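Local coordinates for protein formiminotetrahydrofolate cyclodeaminase (PDB 1O5H) that probably catalyses the cyclodeamination of 5-formiminotetrahydrofolate to 5,10-methenyltetrahydrofolate with release of ammonia, at residues E116-P121 with L169-E174; M122-V127 with Q162-N167. All blocks are in the same frame, centred on the assembly; numbering follows the deposited sequence.

Contact 1 of 2, residues E116-P121 with L169-E174; sequences EAASVP and LINLKE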
# COMPACT_ATOMS: atom_id res chain seq x y z
N GLU A 116 5.89 -23.18 -7.58
CA GLU A 116 5.30 -22.89 -6.28
C GLU A 116 5.46 -21.43 -5.99
O GLU A 116 4.50 -20.77 -5.61
CB GLU A 116 5.94 -23.72 -5.18
CG GLU A 116 5.46 -25.15 -5.14
CD GLU A 116 6.15 -25.98 -4.07
OE1 GLU A 116 6.98 -25.42 -3.32
OE2 GLU A 116 5.86 -27.19 -3.99
N ALA A 117 6.67 -20.91 -6.21
CA ALA A 117 6.95 -19.51 -5.93
C ALA A 117 6.03 -18.57 -6.72
O ALA A 117 5.49 -17.62 -6.18
CB ALA A 117 8.37 -19.19 -6.22
N ALA A 118 5.83 -18.87 -7.99
CA ALA A 118 4.97 -18.05 -8.80
C ALA A 118 3.53 -18.08 -8.30
O ALA A 118 2.79 -17.13 -8.50
CB ALA A 118 5.06 -18.52 -10.23
N SER A 119 3.13 -19.16 -7.64
CA SER A 119 1.74 -19.33 -7.20
C SER A 119 1.44 -18.40 -6.07
O SER A 119 0.27 -18.03 -5.87
CB SER A 119 1.45 -20.76 -6.74
OG SER A 119 1.59 -21.65 -7.82
N VAL A 120 2.46 -18.05 -5.30
CA VAL A 120 2.22 -17.27 -4.11
C VAL A 120 1.60 -15.92 -4.44
O VAL A 120 0.47 -15.67 -4.00
CB VAL A 120 3.45 -17.13 -3.24
CG1 VAL A 120 3.17 -16.15 -2.11
CG2 VAL A 120 3.83 -18.48 -2.70
N PRO A 121 2.27 -15.08 -5.24
CA PRO A 121 1.67 -13.78 -5.60
C PRO A 121 0.35 -13.97 -6.34
O PRO A 121 -0.59 -13.22 -6.11
CB PRO A 121 2.72 -13.09 -6.47
CG PRO A 121 3.73 -14.14 -6.85
CD PRO A 121 3.57 -15.27 -5.89
N LEU A 169 5.00 -12.27 -12.75
CA LEU A 169 5.75 -12.34 -14.00
C LEU A 169 7.25 -12.58 -13.85
O LEU A 169 7.81 -13.32 -14.65
CB LEU A 169 5.50 -11.15 -14.90
CG LEU A 169 4.02 -10.98 -15.23
CD1 LEU A 169 3.84 -9.82 -16.17
CD2 LEU A 169 3.49 -12.22 -15.85
N ILE A 170 7.89 -11.99 -12.84
CA ILE A 170 9.33 -12.28 -12.68
C ILE A 170 9.54 -13.76 -12.52
O ILE A 170 10.51 -14.30 -13.04
CB ILE A 170 10.04 -11.47 -11.55
CG1 ILE A 170 9.37 -11.73 -10.18
CG2 ILE A 170 10.19 -9.98 -11.96
CD1 ILE A 170 10.19 -11.33 -8.91
N ASN A 171 8.63 -14.45 -11.84
CA ASN A 171 8.76 -15.88 -11.69
C ASN A 171 8.46 -16.69 -12.93
O ASN A 171 9.26 -17.55 -13.33
CB ASN A 171 7.94 -16.33 -10.52
CG ASN A 171 8.57 -15.94 -9.22
OD1 ASN A 171 9.47 -16.63 -8.72
ND2 ASN A 171 8.15 -14.83 -8.67
N LEU A 172 7.34 -16.39 -13.57
CA LEU A 172 6.98 -17.08 -14.79
C LEU A 172 8.09 -17.17 -15.82
O LEU A 172 8.29 -18.24 -16.42
CB LEU A 172 5.77 -16.43 -15.44
CG LEU A 172 4.48 -16.77 -14.70
CD1 LEU A 172 3.32 -16.31 -15.51
CD2 LEU A 172 4.43 -18.27 -14.44
N LYS A 173 8.81 -16.06 -16.03
CA LYS A 173 9.81 -15.97 -17.10
C LYS A 173 10.94 -16.98 -16.94
O LYS A 173 11.62 -17.31 -17.91
CB LYS A 173 10.37 -14.56 -17.24
CG LYS A 173 11.27 -14.12 -16.12
CD LYS A 173 11.79 -12.71 -16.39
CE LYS A 173 12.50 -12.17 -15.14
NZ LYS A 173 13.49 -11.10 -15.45
N GLU A 174 11.10 -17.50 -15.73
CA GLU A 174 12.08 -18.55 -15.48
C GLU A 174 11.58 -20.00 -15.69
O GLU A 174 12.38 -20.93 -15.72
CB GLU A 174 12.61 -18.40 -14.06
CG GLU A 174 13.26 -17.05 -13.78
CD GLU A 174 14.35 -16.70 -14.80
OE1 GLU A 174 15.02 -17.62 -15.33
OE2 GLU A 174 14.52 -15.47 -15.08
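Asn-171, which lies against Ala-117 and Ala-118, is tied by its amide to its own helix through one hydrogen bond. Its ND2 gives this bond to the backbone O of Asn-167, one turn earlier. The bond probably holds the rotation of the amide, with OD1 on the side of helix 107-141. There OD1 meets a methyl group: it lies 3.7 Å from Ala-117 CB. CG of Asn-171 is anti to its own carbonyl carbon (chi1 -73°), which sets the amide beside Ala-117 and Ala-118. CB itself is put against Ala-118 by the backbone. Asn-171 CB is 3.6 Å from Ala-118 CB and 3.8 Å from Ala-118 CA. The amide carbon sits beside the same residue, with Asn-171 CG 4.2 Å from Ala-118 N. Leu-172 adds a looser apolar touch, its CD2 reaching to 4.3 Å from Ala-118 CB. No hydrogen bond joins the two segments, so the contact rests on packing alone. The CA atoms of Ala-118 and Asn-171 are 5.2 Å apart.

Other helices close over the same residues. Met-184 of helix 178-206 packs on both Ala-118 and Leu-172, while Ala-95 and Val-99 of helix 68-100 pack on Ala-117. On the subunit interface, Leu-169 touches Val-210 and Ile-170 touches Ser-148, both of the second subunit. The contact joins the early part of helix 107-141 to the C-terminal end of helix 147-172. Here two alanines of one helix let its neighbour come close in an all-helical bundle, part of a fold that was new when this structure was described.

Contact 2 of 2, residues M122-V127 with Q162-N167; sequences MDVIRV and QVEKVN
Val-124 and Ile-125 clasp the stem of Glu-164, and this is the tight part of the contact. Val-124 CG1 lies 3.5 Å from Glu-164 CG and 3.6 Å from Glu-164 OE2. The two side chains cross at about a right angle. Glu-164 is bent at CB-CG (chi2 -66°), which folds its carboxylate back beside the valine. Ile-125 slides past in the opposite direction, with CG1 3.6 Å from Glu-164 CB. With an alanine in place of Glu-164, Val-124 CG1 would probably lose its cover and a gap is likely to open between the helices. Ser-41 of helix 36-56 touches both Val-124 and Glu-164.

The pair is an antiparallel helix packing within the bundle. The axes of the short segments 122-127 and 162-167 approach to 8.9 Å, with 155° between their directions.

Towards Lys-165 the contact thins out. Ile-125 CD1 reaches the backbone, 3.8 Å from Lys-165 N, but the nearest approach of the lysine side chain is Lys-165 CB to Ile-125 CD1, 4.6 Å. Its extended chain leads away to a salt bridge between NZ and Glu-192 of helix 178-206. On the dimer side, Asn-167 OD1 is hydrogen-bonded to Asn-152 of the second subunit.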
# COMPACT_ATOMS: atom_id res chain seq x y z
N MSE A 122 0.26 -14.99 -7.17
CA MSE A 122 -0.99 -15.33 -7.82
C MSE A 122 -2.09 -15.42 -6.78
O MSE A 122 -3.15 -14.81 -6.93
CB MSE A 122 -0.84 -16.65 -8.59
CG MSE A 122 -1.93 -16.91 -9.62
SE MSE A 122 -2.49 -15.40 -10.77
CE MSE A 122 -0.94 -15.11 -11.64
N ASP A 123 -1.83 -16.16 -5.70
CA ASP A 123 -2.81 -16.31 -4.63
C ASP A 123 -3.13 -14.98 -3.98
O ASP A 123 -4.30 -14.67 -3.78
CB ASP A 123 -2.38 -17.37 -3.63
CG ASP A 123 -2.52 -18.78 -4.20
OD1 ASP A 123 -3.22 -18.90 -5.24
OD2 ASP A 123 -1.99 -19.81 -3.72
N VAL A 124 -2.11 -14.16 -3.73
CA VAL A 124 -2.34 -12.84 -3.17
C VAL A 124 -3.30 -12.08 -4.06
O VAL A 124 -4.25 -11.47 -3.56
CB VAL A 124 -1.05 -12.01 -3.05
CG1 VAL A 124 -1.39 -10.62 -2.58
CG2 VAL A 124 -0.10 -12.65 -2.07
N ILE A 125 -3.08 -12.14 -5.36
CA ILE A 125 -3.96 -11.46 -6.30
C ILE A 125 -5.40 -11.95 -6.21
O ILE A 125 -6.35 -11.18 -6.33
CB ILE A 125 -3.47 -11.64 -7.74
CG1 ILE A 125 -2.22 -10.81 -7.97
CG2 ILE A 125 -4.54 -11.23 -8.70
CD1 ILE A 125 -1.54 -11.06 -9.29
N ARG A 126 -5.58 -13.24 -5.99
CA ARG A 126 -6.94 -13.73 -5.89
C ARG A 126 -7.61 -13.10 -4.70
O ARG A 126 -8.73 -12.66 -4.82
CB ARG A 126 -6.98 -15.22 -5.73
CG ARG A 126 -6.57 -16.02 -6.91
CD ARG A 126 -6.88 -17.45 -6.65
NE ARG A 126 -6.15 -18.34 -7.53
CZ ARG A 126 -6.53 -19.58 -7.77
NH1 ARG A 126 -5.82 -20.36 -8.58
NH2 ARG A 126 -7.64 -20.03 -7.19
N VAL A 127 -6.92 -13.05 -3.57
CA VAL A 127 -7.49 -12.35 -2.42
C VAL A 127 -7.81 -10.90 -2.79
O VAL A 127 -8.88 -10.39 -2.47
CB VAL A 127 -6.57 -12.38 -1.19
CG1 VAL A 127 -7.23 -11.67 -0.03
CG2 VAL A 127 -6.20 -13.84 -0.81
N GLN A 162 -0.94 -4.53 -8.52
CA GLN A 162 0.22 -4.23 -9.37
C GLN A 162 1.48 -4.87 -8.84
O GLN A 162 2.20 -5.47 -9.61
CB GLN A 162 0.40 -2.75 -9.57
CG GLN A 162 -0.65 -2.21 -10.52
CD GLN A 162 -0.71 -0.70 -10.53
OE1 GLN A 162 -0.51 -0.04 -9.49
NE2 GLN A 162 -0.98 -0.14 -11.70
N VAL A 163 1.71 -4.80 -7.52
CA VAL A 163 2.93 -5.35 -6.92
C VAL A 163 3.01 -6.82 -7.29
O VAL A 163 3.99 -7.27 -7.90
CB VAL A 163 2.93 -5.22 -5.39
CG1 VAL A 163 3.96 -6.11 -4.78
CG2 VAL A 163 3.18 -3.81 -4.96
N GLU A 164 1.96 -7.55 -6.97
CA GLU A 164 1.98 -8.97 -7.13
C GLU A 164 2.06 -9.42 -8.58
O GLU A 164 2.69 -10.44 -8.87
CB GLU A 164 0.78 -9.56 -6.44
CG GLU A 164 0.71 -9.10 -5.00
CD GLU A 164 1.84 -9.61 -4.15
OE1 GLU A 164 2.63 -10.45 -4.62
OE2 GLU A 164 1.94 -9.18 -2.98
N LYS A 165 1.45 -8.67 -9.49
CA LYS A 165 1.54 -8.99 -10.91
C LYS A 165 2.99 -9.01 -11.31
O LYS A 165 3.46 -9.99 -11.94
CB LYS A 165 0.83 -7.96 -11.75
CG LYS A 165 0.92 -8.22 -13.22
CD LYS A 165 0.23 -7.11 -14.00
CE LYS A 165 0.18 -7.47 -15.47
NZ LYS A 165 -0.45 -6.36 -16.18
N VAL A 166 3.73 -7.96 -10.93
CA VAL A 166 5.16 -7.99 -11.23
C VAL A 166 5.82 -9.25 -10.65
O VAL A 166 6.62 -9.92 -11.33
CB VAL A 166 5.86 -6.70 -10.79
CG1 VAL A 166 7.37 -6.93 -10.57
CG2 VAL A 166 5.62 -5.63 -11.83
N ASN A 167 5.47 -9.60 -9.41
CA ASN A 167 6.09 -10.76 -8.82
C ASN A 167 5.68 -12.08 -9.49
O ASN A 167 6.52 -12.96 -9.69
CB ASN A 167 5.92 -10.75 -7.31
CG ASN A 167 6.69 -9.60 -6.67
OD1 ASN A 167 6.17 -8.89 -5.83
ND2 ASN A 167 7.92 -9.40 -7.10

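How the contacts relate
From the N terminus, the chain first supplies 116-121 and then, directly after it, 122-127, both on helix 107-141. It turns back into helix 147-172, which brings 162-167 against 122-127. Contact 2 thus closes the inner loop, of 34 residues. A little further on, 169-174 meets 116-121, and contact 1 closes the outer loop, of 47. The loops nest and do not cross. The two contacts have centres about 10 Å apart and touch each other: Pro-121 CG lies 3.9 Å from Asn-167 C. Together they join residues 116-127 of helix 107-141 to the C-terminal half of helix 147-172, one part of a helical hairpin. Helices 68-100 and 178-206 pack against both, and both reach the second subunit.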